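PDB 3G16: SnoaL-like domain-containing protein, which is of unknown function but adopts the cystatin-like (NTF2-like) fold of the SnoaL-like family, whose cone-shaped domains often enclose a small-molecule pocket. Local coordinates for residues M2-L7 with F110-G115; E13-T18 with S114-E119; T74-V79 with E90-K95; G104-E109 with I120-A125. One frame throughout, in Å; residues are numbered along the deposited sequence.

Contact 1 (M2-L7 with F110-G115); sequences MTAPTL and FDRASG
P5 and R112 lie at the closest backbone approach, 5.4 Å between their CA atoms, where the irregular N-terminal segment 2-7 passes the turn that follows F110. The one direct hydrogen bond between the segments runs from R112 NH1 to P5 O at 2.9 Å, fairly straight at 163°. The carbonyl oxygen sits at the edge of the guanidinium, almost in its plane, whereas the donor stands above the carbonyl plane. The extended R112 chain, from CG to NE, brings the same nitrogen to a water that also meets T6 OG1. A4 CB rests over one guanidinium face, 4.0 Å from R112 NE, and the P5 ring lies against R112 CB and the R112 carbonyl oxygen. Further along, L7 sends both methyls to the strand end and its turn: CD1 touches F110 CB at 3.7 Å and G115 CA at 3.8 Å, while CD2 approaches R112 O. The turn is closed by G115 N bonding to D111 O, with S114 OG held on the anti lone pair of D111 OD2 at 2.6 Å. L7 and F110 both pack on M12 of helix 9-24, and R112 NH2 bonds to E83 O between strands 71-81 and 86-95.

Contact 2 (E13-T18 with S114-E119); sequences EKVIRT and SGLIRE
V15 on helix 9-24 faces I117 of strand 116-124 and G115 in the turn leading into it, a helix-on-sheet contact of the cystatin-like fold, in which the N-terminal helix lies against one side of the curved sheet. The two axes come within 8.8 Å and cross at -73°, so the helix meets this strand steeply and only a short length of each takes part. V15 splits its two methyls between different neighbours. CG1, anti to the backbone N (chi1 173°), lies alongside the I117 side chain, 3.9 Å from I117 CG1 and 4.0 Å from I117 CD1; the two side chains point in opposite directions and slide past each other, so that they overlap along their flanks. The next residue, I16, touches I117 CD1 lightly through CG1 at 4.4 Å and also packs on I75 and L78 of strand 71-81. E13 lies alongside L78 and I80 of that same strand, so this short length of helix bears on two separate parts of the sheet. Behind I117 stand V108 and F110 of the adjoining strand 100-111, and F110 also reaches V15. L116 starts out away from the helix, and only the end of its side chain comes back toward V15, leaving L116 CD2 at a looser distance from V15 CG2. That second valine methyl turns instead to the backbone, where V15 CG2 touches G115 O at 3.5 Å.

Contact 3 (T74-V79 with E90-K95); sequences TIDALV and EWTHFK
A classic beta bulge interrupts the antiparallel hairpin of strands 71-81 and 86-95, with D76 and A77 both set opposite E90. E90 O takes D76 N at 2.8 Å and A77 N at 3.2 Å, both from the same face of its carbonyl plane, and E90 N returns a bond to A77 O. Before the bulge, T74 and T92 form a hydrogen-bonded pair whose side chains lie side by side, pointing the same way. The D76 carboxylate bridges them: T74 OG1 donates to D76 OD1 at 2.8 Å, and T92 OG1 donates to the syn lone pair of D76 OD2 at 2.7 Å. With its CG beside the backbone N (chi1 -55°), D76 swings across T92 at about a right angle. A water donates to both D76 OD2 and W91 O. Replacing D76 by an alanine would probably leave the T74 and T92 hydroxyls without their common acceptor, R103 remaining for T92 OG1. At the bulge itself, E90 OE1 lies 3.6 Å from A77 CB, while its carboxylate is held by Y147 and R121 of the second subunit. W91, on the other face, approaches an unidentified bound ligand. Such a bulge accentuates strand twist, consistent with the strongly curved sheet of cystatin-like domains.

Contact 4 (G104-E109 with I120-A125); sequences GAECVE and IRAFYA
E109 OE2 is gripped by R121 NH1 at 3.0 Å and by a water at 2.6 Å that in turn accepts from R121 NH2; the other oxygen, E109 OE1, is paired with R118. The salt bridge to R121 is angled: NH1 meets OE2 from above the carboxylate plane, and the carboxylate and guanidinium planes stand 78° apart. A bend at chi3 (-59°) folds the R121 chain back so that one guanidinium face lies over C107 CB, 3.8 Å from R121 NH2. R121 also pairs with E119, and its NE reaches E90 of the second subunit; a leucine in its place would probably leave E109, E119 and that E90 without their shared positive partner. Strands 100-111 and 116-124 form an antiparallel hairpin in the cystatin-like sheet, where A105 with F123 and C107 with R121 are hydrogen-bonded pairs. G104 fits the tight non-hydrogen-bonded pair with Y124, since a side chain there would run into F123 O. On the face bearing E106, I120 CG2 presses on the carboxylate, 3.5 Å from E106 CD; E106 OE2 is hydrogen-bonded to Y20. F123 turns a ring edge to A105 O, 3.6 Å from F123 CD2.

How the contacts relate
From the N terminus, contact 1 closes the longest excursion, bringing the leading segment 2-7 back to the turn after strand 100-111. Contact 2 follows, linking helix 9-24 to strand 116-124, and shares S114 and G115 with contact 1. Contact 3, the hairpin 71-81/86-95, is nested inside both loops; helix 9-24 also packs on strand 71-81, so it spans contacts 2 and 3. Contact 4 opens after contact 3 has closed and crosses contacts 1 and 2 along the chain. W91 N bonds to G104 O, joining the two hairpins into one sheet, while R118 and E119 both face E109 in a classic bulge where contacts 2 and 4 meet. Contacts 3 and 4 both meet the second subunit.

Contact 1 (M2-L7 with F110-G115)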
loop_
_atom_site.group_PDB
_atom_site.type_symbol
_atom_site.label_atom_id
_atom_site.label_comp_id
_atom_site.label_asym_id
_atom_site.label_seq_id
_atom_site.Cartn_x
_atom_site.Cartn_y
_atom_site.Cartn_z
HETATM N N MSE A 2 -2.949 24.077 20.262
HETATM C CA MSE A 2 -2.919 24.230 18.823
HETATM C C MSE A 2 -4.121 23.488 18.232
HETATM O O MSE A 2 -4.806 22.710 18.935
HETATM C CB MSE A 2 -1.614 23.653 18.279
HETATM C CG MSE A 2 -1.367 22.175 18.603
HETATM SE SE MSE A 2 -2.246 20.879 17.441
HETATM C CE MSE A 2 -1.219 21.385 15.821
ATOM N N THR A 3 -4.395 23.741 16.956
ATOM C CA THR A 3 -5.449 23.025 16.262
ATOM C C THR A 3 -4.847 22.532 14.944
ATOM O O THR A 3 -4.366 23.337 14.134
ATOM C CB THR A 3 -6.639 23.941 15.983
ATOM O OG1 THR A 3 -7.109 24.511 17.211
ATOM C CG2 THR A 3 -7.763 23.159 15.291
ATOM N N ALA A 4 -4.777 21.216 14.746
ATOM C CA ALA A 4 -4.216 20.654 13.525
ATOM C C ALA A 4 -5.062 21.061 12.334
ATOM O O ALA A 4 -6.252 20.798 12.331
ATOM C CB ALA A 4 -4.179 19.126 13.645
ATOM N N PRO A 5 -4.470 21.738 11.321
ATOM C CA PRO A 5 -5.325 22.081 10.152
ATOM C C PRO A 5 -5.915 20.859 9.463
ATOM O O PRO A 5 -5.225 19.853 9.291
ATOM C CB PRO A 5 -4.336 22.747 9.168
ATOM C CG PRO A 5 -3.264 23.306 10.112
ATOM C CD PRO A 5 -3.117 22.303 11.180
ATOM N N THR A 6 -7.174 20.977 9.041
ATOM C CA THR A 6 -7.784 19.981 8.180
ATOM C C THR A 6 -7.546 20.425 6.744
ATOM O O THR A 6 -8.037 21.478 6.321
ATOM C CB THR A 6 -9.274 19.859 8.453
ATOM O OG1 THR A 6 -9.423 19.358 9.771
ATOM C CG2 THR A 6 -9.945 18.898 7.468
ATOM N N LEU A 7 -6.766 19.631 6.044
ATOM C CA LEU A 7 -6.555 19.845 4.619
ATOM C C LEU A 7 -7.771 19.296 3.880
ATOM O O LEU A 7 -8.290 18.220 4.244
ATOM C CB LEU A 7 -5.330 19.106 4.111
ATOM C CG LEU A 7 -4.046 19.513 4.795
ATOM C CD1 LEU A 7 -2.859 18.713 4.239
ATOM C CD2 LEU A 7 -3.747 21.031 4.703
ATOM N N PHE A 110 0.650 13.840 4.855
ATOM C CA PHE A 110 0.781 15.267 4.688
ATOM C C PHE A 110 1.199 15.950 5.967
ATOM O O PHE A 110 0.851 15.539 7.069
ATOM C CB PHE A 110 -0.540 15.866 4.195
ATOM C CG PHE A 110 -0.759 15.644 2.732
ATOM C CD1 PHE A 110 -1.252 14.412 2.272
ATOM C CD2 PHE A 110 -0.446 16.599 1.804
ATOM C CE1 PHE A 110 -1.424 14.203 0.927
ATOM C CE2 PHE A 110 -0.637 16.377 0.455
ATOM C CZ PHE A 110 -1.112 15.187 0.026
ATOM N N ASP A 111 1.973 17.001 5.769
ATOM C CA ASP A 111 2.248 18.007 6.808
ATOM C C ASP A 111 1.054 18.977 6.752
ATOM O O ASP A 111 0.927 19.755 5.818
ATOM C CB ASP A 111 3.539 18.745 6.501
ATOM C CG ASP A 111 3.793 19.899 7.412
ATOM O OD1 ASP A 111 3.687 19.747 8.648
ATOM O OD2 ASP A 111 4.077 20.983 6.926
ATOM N N ARG A 112 0.220 18.936 7.774
ATOM C CA ARG A 112 -0.974 19.802 7.824
ATOM C C ARG A 112 -0.621 21.286 7.852
ATOM O O ARG A 112 -1.384 22.092 7.322
ATOM C CB ARG A 112 -1.818 19.479 9.028
ATOM C CG ARG A 112 -2.409 18.072 9.065
ATOM C CD ARG A 112 -2.923 17.790 10.466
ATOM N NE ARG A 112 -3.541 16.483 10.666
ATOM C CZ ARG A 112 -4.829 16.226 10.525
ATOM N NH1 ARG A 112 -5.676 17.151 10.109
ATOM N NH2 ARG A 112 -5.311 15.007 10.803
ATOM N N ALA A 113 0.535 21.621 8.429
ATOM C CA ALA A 113 0.943 23.007 8.605
ATOM C C ALA A 113 1.355 23.659 7.299
ATOM O O ALA A 113 1.400 24.896 7.241
ATOM C CB ALA A 113 2.095 23.087 9.635
ATOM N N SER A 114 1.660 22.883 6.256
ATOM C CA SER A 114 2.041 23.436 4.964
ATOM C C SER A 114 1.181 22.949 3.810
ATOM O O SER A 114 1.172 23.597 2.767
ATOM C CB SER A 114 3.523 23.125 4.654
ATOM O OG SER A 114 3.696 21.734 4.434
ATOM N N GLY A 115 0.511 21.806 3.948
ATOM C CA GLY A 115 -0.304 21.232 2.904
ATOM C C GLY A 115 0.511 20.443 1.903
ATOM O O GLY A 115 -0.001 20.032 0.855
HETATM O O HOH W 1 -8.540 16.664 9.960
#

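Contact 2 (E13-T18 with S114-E119)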
loop_
_atom_site.group_PDB
_atom_site.type_symbol
_atom_site.label_atom_id
_atom_site.label_comp_id
_atom_site.label_asym_id
_atom_site.label_seq_id
_atom_site.Cartn_x
_atom_site.Cartn_y
_atom_site.Cartn_z
ATOM N N GLU A 13 -5.330 15.968 -3.166
ATOM C CA GLU A 13 -5.313 15.382 -4.500
ATOM C C GLU A 13 -4.469 16.221 -5.446
ATOM O O GLU A 13 -3.731 15.678 -6.257
ATOM C CB GLU A 13 -6.725 15.265 -5.065
ATOM C CG GLU A 13 -6.747 14.624 -6.399
ATOM C CD GLU A 13 -8.127 14.288 -6.891
ATOM O OE1 GLU A 13 -9.085 14.392 -6.082
ATOM O OE2 GLU A 13 -8.250 13.915 -8.089
ATOM N N LYS A 14 -4.578 17.542 -5.357
ATOM C CA LYS A 14 -3.835 18.442 -6.226
ATOM C C LYS A 14 -2.342 18.281 -6.037
ATOM O O LYS A 14 -1.589 18.229 -7.024
ATOM C CB LYS A 14 -4.277 19.898 -6.030
ATOM C CG LYS A 14 -5.646 20.153 -6.638
ATOM C CD LYS A 14 -6.249 21.489 -6.225
ATOM C CE LYS A 14 -7.734 21.565 -6.540
ATOM N NZ LYS A 14 -8.401 22.558 -5.809
ATOM N N VAL A 15 -1.876 18.211 -4.783
ATOM C CA VAL A 15 -0.451 18.005 -4.572
ATOM C C VAL A 15 0.027 16.654 -5.109
ATOM O O VAL A 15 1.072 16.558 -5.772
ATOM C CB VAL A 15 -0.134 18.111 -3.072
ATOM C CG1 VAL A 15 1.316 17.728 -2.751
ATOM C CG2 VAL A 15 -0.411 19.543 -2.572
ATOM N N ILE A 16 -0.748 15.600 -4.878
ATOM C CA ILE A 16 -0.374 14.276 -5.358
ATOM C C ILE A 16 -0.300 14.233 -6.884
ATOM O O ILE A 16 0.674 13.725 -7.464
ATOM C CB ILE A 16 -1.345 13.238 -4.802
ATOM C CG1 ILE A 16 -1.003 12.966 -3.334
ATOM C CG2 ILE A 16 -1.304 11.936 -5.668
ATOM C CD1 ILE A 16 -2.107 12.179 -2.551
ATOM N N ARG A 17 -1.278 14.818 -7.545
ATOM C CA ARG A 17 -1.250 14.749 -8.986
ATOM C C ARG A 17 -0.099 15.634 -9.569
ATOM O O ARG A 17 0.506 15.300 -10.611
ATOM C CB ARG A 17 -2.595 15.157 -9.583
ATOM C CG ARG A 17 -3.714 14.158 -9.237
ATOM C CD ARG A 17 -4.965 14.381 -10.120
ATOM N NE ARG A 17 -6.034 13.461 -9.758
ATOM C CZ ARG A 17 -6.147 12.187 -10.145
ATOM N NH1 ARG A 17 -5.255 11.589 -10.959
ATOM N NH2 ARG A 17 -7.196 11.494 -9.716
ATOM N N THR A 18 0.165 16.777 -8.922
ATOM C CA THR A 18 1.267 17.612 -9.346
ATOM C C THR A 18 2.595 16.820 -9.222
ATOM O O THR A 18 3.483 16.889 -10.041
ATOM C CB THR A 18 1.365 18.900 -8.531
ATOM O OG1 THR A 18 0.150 19.641 -8.717
ATOM C CG2 THR A 18 2.561 19.759 -8.987
ATOM N N SER A 114 1.660 22.883 6.256
ATOM C CA SER A 114 2.041 23.436 4.964
ATOM C C SER A 114 1.181 22.949 3.810
ATOM O O SER A 114 1.172 23.597 2.767
ATOM C CB SER A 114 3.523 23.125 4.654
ATOM O OG SER A 114 3.696 21.734 4.434
ATOM N N GLY A 115 0.511 21.806 3.948
ATOM C CA GLY A 115 -0.304 21.232 2.904
ATOM C C GLY A 115 0.511 20.443 1.903
ATOM O O GLY A 115 -0.001 20.032 0.855
ATOM N N LEU A 116 1.752 20.109 2.277
ATOM C CA LEU A 116 2.658 19.371 1.402
ATOM C C LEU A 116 2.966 17.991 1.971
ATOM O O LEU A 116 2.688 17.702 3.107
ATOM C CB LEU A 116 3.943 20.156 1.204
ATOM C CG LEU A 116 3.646 21.568 0.693
ATOM C CD1 LEU A 116 5.142 22.251 0.470
ATOM C CD2 LEU A 116 2.925 21.635 -0.694
ATOM N N ILE A 117 3.522 17.115 1.134
ATOM C CA ILE A 117 3.819 15.738 1.526
ATOM C C ILE A 117 5.031 15.713 2.436
ATOM O O ILE A 117 6.058 16.332 2.121
ATOM C CB ILE A 117 4.064 14.875 0.292
ATOM C CG1 ILE A 117 2.788 14.796 -0.562
ATOM C CG2 ILE A 117 4.481 13.478 0.721
ATOM C CD1 ILE A 117 2.998 14.222 -1.961
ATOM N N ARG A 118 4.934 14.974 3.531
ATOM C CA ARG A 118 6.078 14.817 4.459
ATOM C C ARG A 118 6.703 13.437 4.411
ATOM O O ARG A 118 7.840 13.286 4.793
ATOM C CB ARG A 118 5.692 15.188 5.904
ATOM C CG ARG A 118 4.826 14.214 6.581
ATOM C CD ARG A 118 4.531 14.652 8.006
ATOM N NE ARG A 118 3.801 13.644 8.726
ATOM C CZ ARG A 118 3.222 13.861 9.887
ATOM N NH1 ARG A 118 3.266 15.068 10.461
ATOM N NH2 ARG A 118 2.585 12.879 10.485
ATOM N N GLU A 119 5.975 12.442 3.942
ATOM C CA GLU A 119 6.501 11.081 3.918
ATOM C C GLU A 119 5.718 10.232 2.956
ATOM O O GLU A 119 4.501 10.373 2.854
ATOM C CB GLU A 119 6.376 10.475 5.314
ATOM C CG GLU A 119 6.995 9.099 5.471
ATOM C CD GLU A 119 6.999 8.636 6.906
ATOM O OE1 GLU A 119 7.760 9.230 7.714
ATOM O OE2 GLU A 119 6.223 7.737 7.247
#

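Contact 3 (T74-V79 with E90-K95)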
loop_
_atom_site.group_PDB
_atom_site.type_symbol
_atom_site.label_atom_id
_atom_site.label_comp_id
_atom_site.label_asym_id
_atom_site.label_seq_id
_atom_site.Cartn_x
_atom_site.Cartn_y
_atom_site.Cartn_z
ATOM N N THR A 74 1.636 5.851 -13.381
ATOM C CA THR A 74 0.218 6.110 -13.398
ATOM C C THR A 74 -0.365 5.978 -12.000
ATOM O O THR A 74 0.077 5.130 -11.191
ATOM C CB THR A 74 -0.539 5.193 -14.368
ATOM O OG1 THR A 74 -0.400 3.825 -13.981
ATOM C CG2 THR A 74 -0.020 5.375 -15.789
ATOM N N ILE A 75 -1.375 6.807 -11.711
ATOM C CA ILE A 75 -2.156 6.726 -10.488
ATOM C C ILE A 75 -3.346 5.862 -10.849
ATOM O O ILE A 75 -4.170 6.259 -11.681
ATOM C CB ILE A 75 -2.625 8.097 -10.004
ATOM C CG1 ILE A 75 -1.433 8.987 -9.615
ATOM C CG2 ILE A 75 -3.633 7.942 -8.871
ATOM C CD1 ILE A 75 -1.810 10.431 -9.193
ATOM N N ASP A 76 -3.419 4.680 -10.264
ATOM C CA ASP A 76 -4.477 3.731 -10.566
ATOM C C ASP A 76 -5.641 3.774 -9.585
ATOM O O ASP A 76 -6.778 3.440 -9.933
ATOM C CB ASP A 76 -3.887 2.329 -10.619
ATOM C CG ASP A 76 -2.732 2.222 -11.595
ATOM O OD1 ASP A 76 -2.712 2.966 -12.609
ATOM O OD2 ASP A 76 -1.864 1.384 -11.370
ATOM N N ALA A 77 -5.366 4.125 -8.340
ATOM C CA ALA A 77 -6.411 4.325 -7.330
ATOM C C ALA A 77 -5.890 5.353 -6.377
ATOM O O ALA A 77 -4.686 5.424 -6.123
ATOM C CB ALA A 77 -6.786 3.002 -6.589
ATOM N N LEU A 78 -6.769 6.162 -5.824
ATOM C CA LEU A 78 -6.378 7.243 -4.938
ATOM C C LEU A 78 -7.363 7.298 -3.777
ATOM O O LEU A 78 -8.562 7.499 -4.000
ATOM C CB LEU A 78 -6.336 8.559 -5.729
ATOM C CG LEU A 78 -5.978 9.802 -4.974
ATOM C CD1 LEU A 78 -4.661 9.650 -4.150
ATOM C CD2 LEU A 78 -5.911 10.947 -6.013
ATOM N N VAL A 79 -6.890 7.094 -2.558
ATOM C CA VAL A 79 -7.701 7.046 -1.355
ATOM C C VAL A 79 -7.266 8.217 -0.493
ATOM O O VAL A 79 -6.096 8.329 -0.170
ATOM C CB VAL A 79 -7.417 5.743 -0.578
ATOM C CG1 VAL A 79 -8.265 5.621 0.669
ATOM C CG2 VAL A 79 -7.655 4.507 -1.493
ATOM N N GLU A 90 -2.531 3.583 -5.322
ATOM C CA GLU A 90 -2.161 2.356 -6.041
ATOM C C GLU A 90 -1.598 2.867 -7.343
ATOM O O GLU A 90 -2.225 3.721 -7.978
ATOM C CB GLU A 90 -3.343 1.441 -6.310
ATOM C CG GLU A 90 -3.004 0.092 -6.881
ATOM C CD GLU A 90 -4.242 -0.708 -7.240
ATOM O OE1 GLU A 90 -5.278 -0.072 -7.586
ATOM O OE2 GLU A 90 -4.182 -1.944 -7.190
ATOM N N TRP A 91 -0.394 2.429 -7.689
ATOM C CA TRP A 91 0.323 2.992 -8.806
ATOM C C TRP A 91 0.967 1.935 -9.703
ATOM O O TRP A 91 1.101 0.757 -9.315
ATOM C CB TRP A 91 1.404 3.981 -8.281
ATOM C CG TRP A 91 2.314 3.374 -7.244
ATOM C CD1 TRP A 91 2.226 3.592 -5.904
ATOM C CD2 TRP A 91 3.406 2.446 -7.420
ATOM N NE1 TRP A 91 3.168 2.844 -5.226
ATOM C CE2 TRP A 91 3.926 2.155 -6.129
ATOM C CE3 TRP A 91 4.027 1.878 -8.531
ATOM C CZ2 TRP A 91 5.001 1.279 -5.930
ATOM C CZ3 TRP A 91 5.099 1.009 -8.336
ATOM C CH2 TRP A 91 5.569 0.723 -7.034
ATOM N N THR A 92 1.410 2.369 -10.870
ATOM C CA THR A 92 2.184 1.538 -11.771
ATOM C C THR A 92 3.406 2.341 -12.165
ATOM O O THR A 92 3.302 3.524 -12.517
ATOM C CB THR A 92 1.416 1.114 -13.025
ATOM O OG1 THR A 92 0.259 0.360 -12.613
ATOM C CG2 THR A 92 2.274 0.241 -13.970
ATOM N N HIS A 93 4.556 1.690 -12.085
ATOM C CA HIS A 93 5.830 2.212 -12.543
ATOM C C HIS A 93 6.179 1.409 -13.812
ATOM O O HIS A 93 6.557 0.227 -13.746
ATOM C CB HIS A 93 6.882 2.050 -11.435
ATOM C CG HIS A 93 8.252 2.533 -11.815
ATOM N ND1 HIS A 93 9.295 2.560 -10.912
ATOM C CD2 HIS A 93 8.725 3.075 -12.963
ATOM C CE1 HIS A 93 10.376 3.022 -11.533
ATOM N NE2 HIS A 93 10.054 3.354 -12.775
ATOM N N PHE A 94 6.017 2.027 -14.971
ATOM C CA PHE A 94 6.367 1.429 -16.237
ATOM C C PHE A 94 7.828 1.749 -16.490
ATOM O O PHE A 94 8.187 2.899 -16.663
ATOM C CB PHE A 94 5.526 1.995 -17.387
ATOM C CG PHE A 94 4.091 1.550 -17.371
ATOM C CD1 PHE A 94 3.761 0.306 -17.826
ATOM C CD2 PHE A 94 3.088 2.381 -16.894
ATOM C CE1 PHE A 94 2.426 -0.131 -17.805
ATOM C CE2 PHE A 94 1.753 1.958 -16.869
ATOM C CZ PHE A 94 1.462 0.681 -17.315
ATOM N N LYS A 95 8.676 0.727 -16.480
ATOM C CA LYS A 95 10.111 0.898 -16.778
ATOM C C LYS A 95 10.198 0.679 -18.279
ATOM O O LYS A 95 10.634 -0.360 -18.769
ATOM C CB LYS A 95 10.936 -0.106 -15.984
ATOM C CG LYS A 95 10.842 0.140 -14.513
ATOM C CD LYS A 95 11.461 -0.997 -13.786
ATOM C CE LYS A 95 11.403 -0.841 -12.358
ATOM N NZ LYS A 95 12.125 -2.058 -11.868
HETATM O O HOH W 2 -1.333 -0.703 -9.784
#

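Contact 4 (G104-E109 with I120-A125)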
loop_
_atom_site.group_PDB
_atom_site.type_symbol
_atom_site.label_atom_id
_atom_site.label_comp_id
_atom_site.label_asym_id
_atom_site.label_seq_id
_atom_site.Cartn_x
_atom_site.Cartn_y
_atom_site.Cartn_z
ATOM N N GLY A 104 2.356 -1.286 -7.451
ATOM C CA GLY A 104 2.435 -1.202 -6.006
ATOM C C GLY A 104 1.443 -0.264 -5.399
ATOM O O GLY A 104 0.547 0.240 -6.082
ATOM N N ALA A 105 1.628 0.019 -4.118
ATOM C CA ALA A 105 0.780 0.980 -3.423
ATOM C C ALA A 105 1.642 1.698 -2.418
ATOM O O ALA A 105 2.683 1.180 -1.996
ATOM C CB ALA A 105 -0.405 0.299 -2.764
ATOM N N GLU A 106 1.238 2.916 -2.081
ATOM C CA GLU A 106 2.007 3.670 -1.100
ATOM C C GLU A 106 1.131 4.492 -0.197
ATOM O O GLU A 106 0.054 4.937 -0.591
ATOM C CB GLU A 106 3.042 4.538 -1.762
ATOM C CG GLU A 106 2.487 5.651 -2.673
ATOM C CD GLU A 106 3.557 6.207 -3.626
ATOM O OE1 GLU A 106 4.573 5.561 -3.839
ATOM O OE2 GLU A 106 3.297 7.291 -4.204
ATOM N N CYS A 107 1.599 4.658 1.047
ATOM C CA CYS A 107 0.951 5.534 2.023
ATOM C C CYS A 107 1.629 6.870 1.965
ATOM O O CYS A 107 2.878 6.935 1.896
ATOM C CB CYS A 107 1.096 4.966 3.407
ATOM S SG CYS A 107 0.168 3.395 3.615
ATOM N N VAL A 108 0.837 7.946 1.991
ATOM C CA VAL A 108 1.347 9.304 1.901
ATOM C C VAL A 108 0.874 10.084 3.091
ATOM O O VAL A 108 -0.353 10.151 3.342
ATOM C CB VAL A 108 0.833 9.965 0.600
ATOM C CG1 VAL A 108 1.321 11.401 0.457
ATOM C CG2 VAL A 108 1.232 9.164 -0.637
ATOM N N GLU A 109 1.793 10.667 3.860
ATOM C CA GLU A 109 1.438 11.553 4.945
ATOM C C GLU A 109 1.637 12.989 4.527
ATOM O O GLU A 109 2.659 13.336 3.969
ATOM C CB GLU A 109 2.298 11.320 6.181
ATOM C CG GLU A 109 2.217 9.926 6.771
ATOM C CD GLU A 109 2.926 9.795 8.089
ATOM O OE1 GLU A 109 3.628 10.718 8.518
ATOM O OE2 GLU A 109 2.787 8.677 8.658
ATOM N N ILE A 120 6.425 9.310 2.290
ATOM C CA ILE A 120 5.800 8.302 1.414
ATOM C C ILE A 120 6.406 6.952 1.787
ATOM O O ILE A 120 7.639 6.861 1.967
ATOM C CB ILE A 120 5.975 8.582 -0.094
ATOM C CG1 ILE A 120 5.440 9.977 -0.443
ATOM C CG2 ILE A 120 5.318 7.465 -0.913
ATOM C CD1 ILE A 120 5.638 10.363 -1.898
ATOM N N ARG A 121 5.571 5.936 1.966
ATOM C CA ARG A 121 6.016 4.559 2.275
ATOM C C ARG A 121 5.457 3.679 1.174
ATOM O O ARG A 121 4.243 3.518 1.094
ATOM C CB ARG A 121 5.515 4.144 3.648
ATOM C CG ARG A 121 5.997 5.047 4.779
ATOM C CD ARG A 121 5.682 4.489 6.148
ATOM N NE ARG A 121 4.277 4.255 6.420
ATOM C CZ ARG A 121 3.415 5.205 6.777
ATOM N NH1 ARG A 121 3.778 6.472 6.882
ATOM N NH2 ARG A 121 2.164 4.880 7.057
ATOM N N ALA A 122 6.350 3.084 0.361
ATOM C CA ALA A 122 5.905 2.301 -0.798
ATOM C C ALA A 122 6.111 0.800 -0.640
ATOM O O ALA A 122 7.087 0.336 -0.039
ATOM C CB ALA A 122 6.636 2.751 -2.065
ATOM N N PHE A 123 5.152 0.074 -1.202
ATOM C CA PHE A 123 5.039 -1.391 -1.141
ATOM C C PHE A 123 4.822 -1.882 -2.554
ATOM O O PHE A 123 4.257 -1.152 -3.381
ATOM C CB PHE A 123 3.874 -1.796 -0.259
ATOM C CG PHE A 123 3.974 -1.200 1.122
ATOM C CD1 PHE A 123 4.662 -1.827 2.128
ATOM C CD2 PHE A 123 3.454 0.049 1.386
ATOM C CE1 PHE A 123 4.800 -1.257 3.401
ATOM C CE2 PHE A 123 3.580 0.640 2.650
ATOM C CZ PHE A 123 4.243 -0.025 3.640
ATOM N N TYR A 124 5.214 -3.118 -2.823
ATOM C CA TYR A 124 5.197 -3.651 -4.177
ATOM C C TYR A 124 4.353 -4.868 -4.381
ATOM O O TYR A 124 4.236 -5.712 -3.487
ATOM C CB TYR A 124 6.609 -4.060 -4.596
ATOM C CG TYR A 124 7.660 -2.987 -4.707
ATOM C CD1 TYR A 124 7.341 -1.625 -4.793
ATOM C CD2 TYR A 124 9.002 -3.351 -4.827
ATOM C CE1 TYR A 124 8.367 -0.650 -4.969
ATOM C CE2 TYR A 124 9.995 -2.395 -4.998
ATOM C CZ TYR A 124 9.664 -1.072 -5.052
ATOM O OH TYR A 124 10.632 -0.123 -5.259
ATOM N N ALA A 125 3.843 -5.027 -5.614
ATOM C CA ALA A 125 3.213 -6.275 -6.021
ATOM C C ALA A 125 4.311 -7.246 -6.435
ATOM O O ALA A 125 4.370 -7.701 -7.588
ATOM C CB ALA A 125 2.255 -6.026 -7.201
HETATM O O HOH W 3 0.810 7.017 8.619
#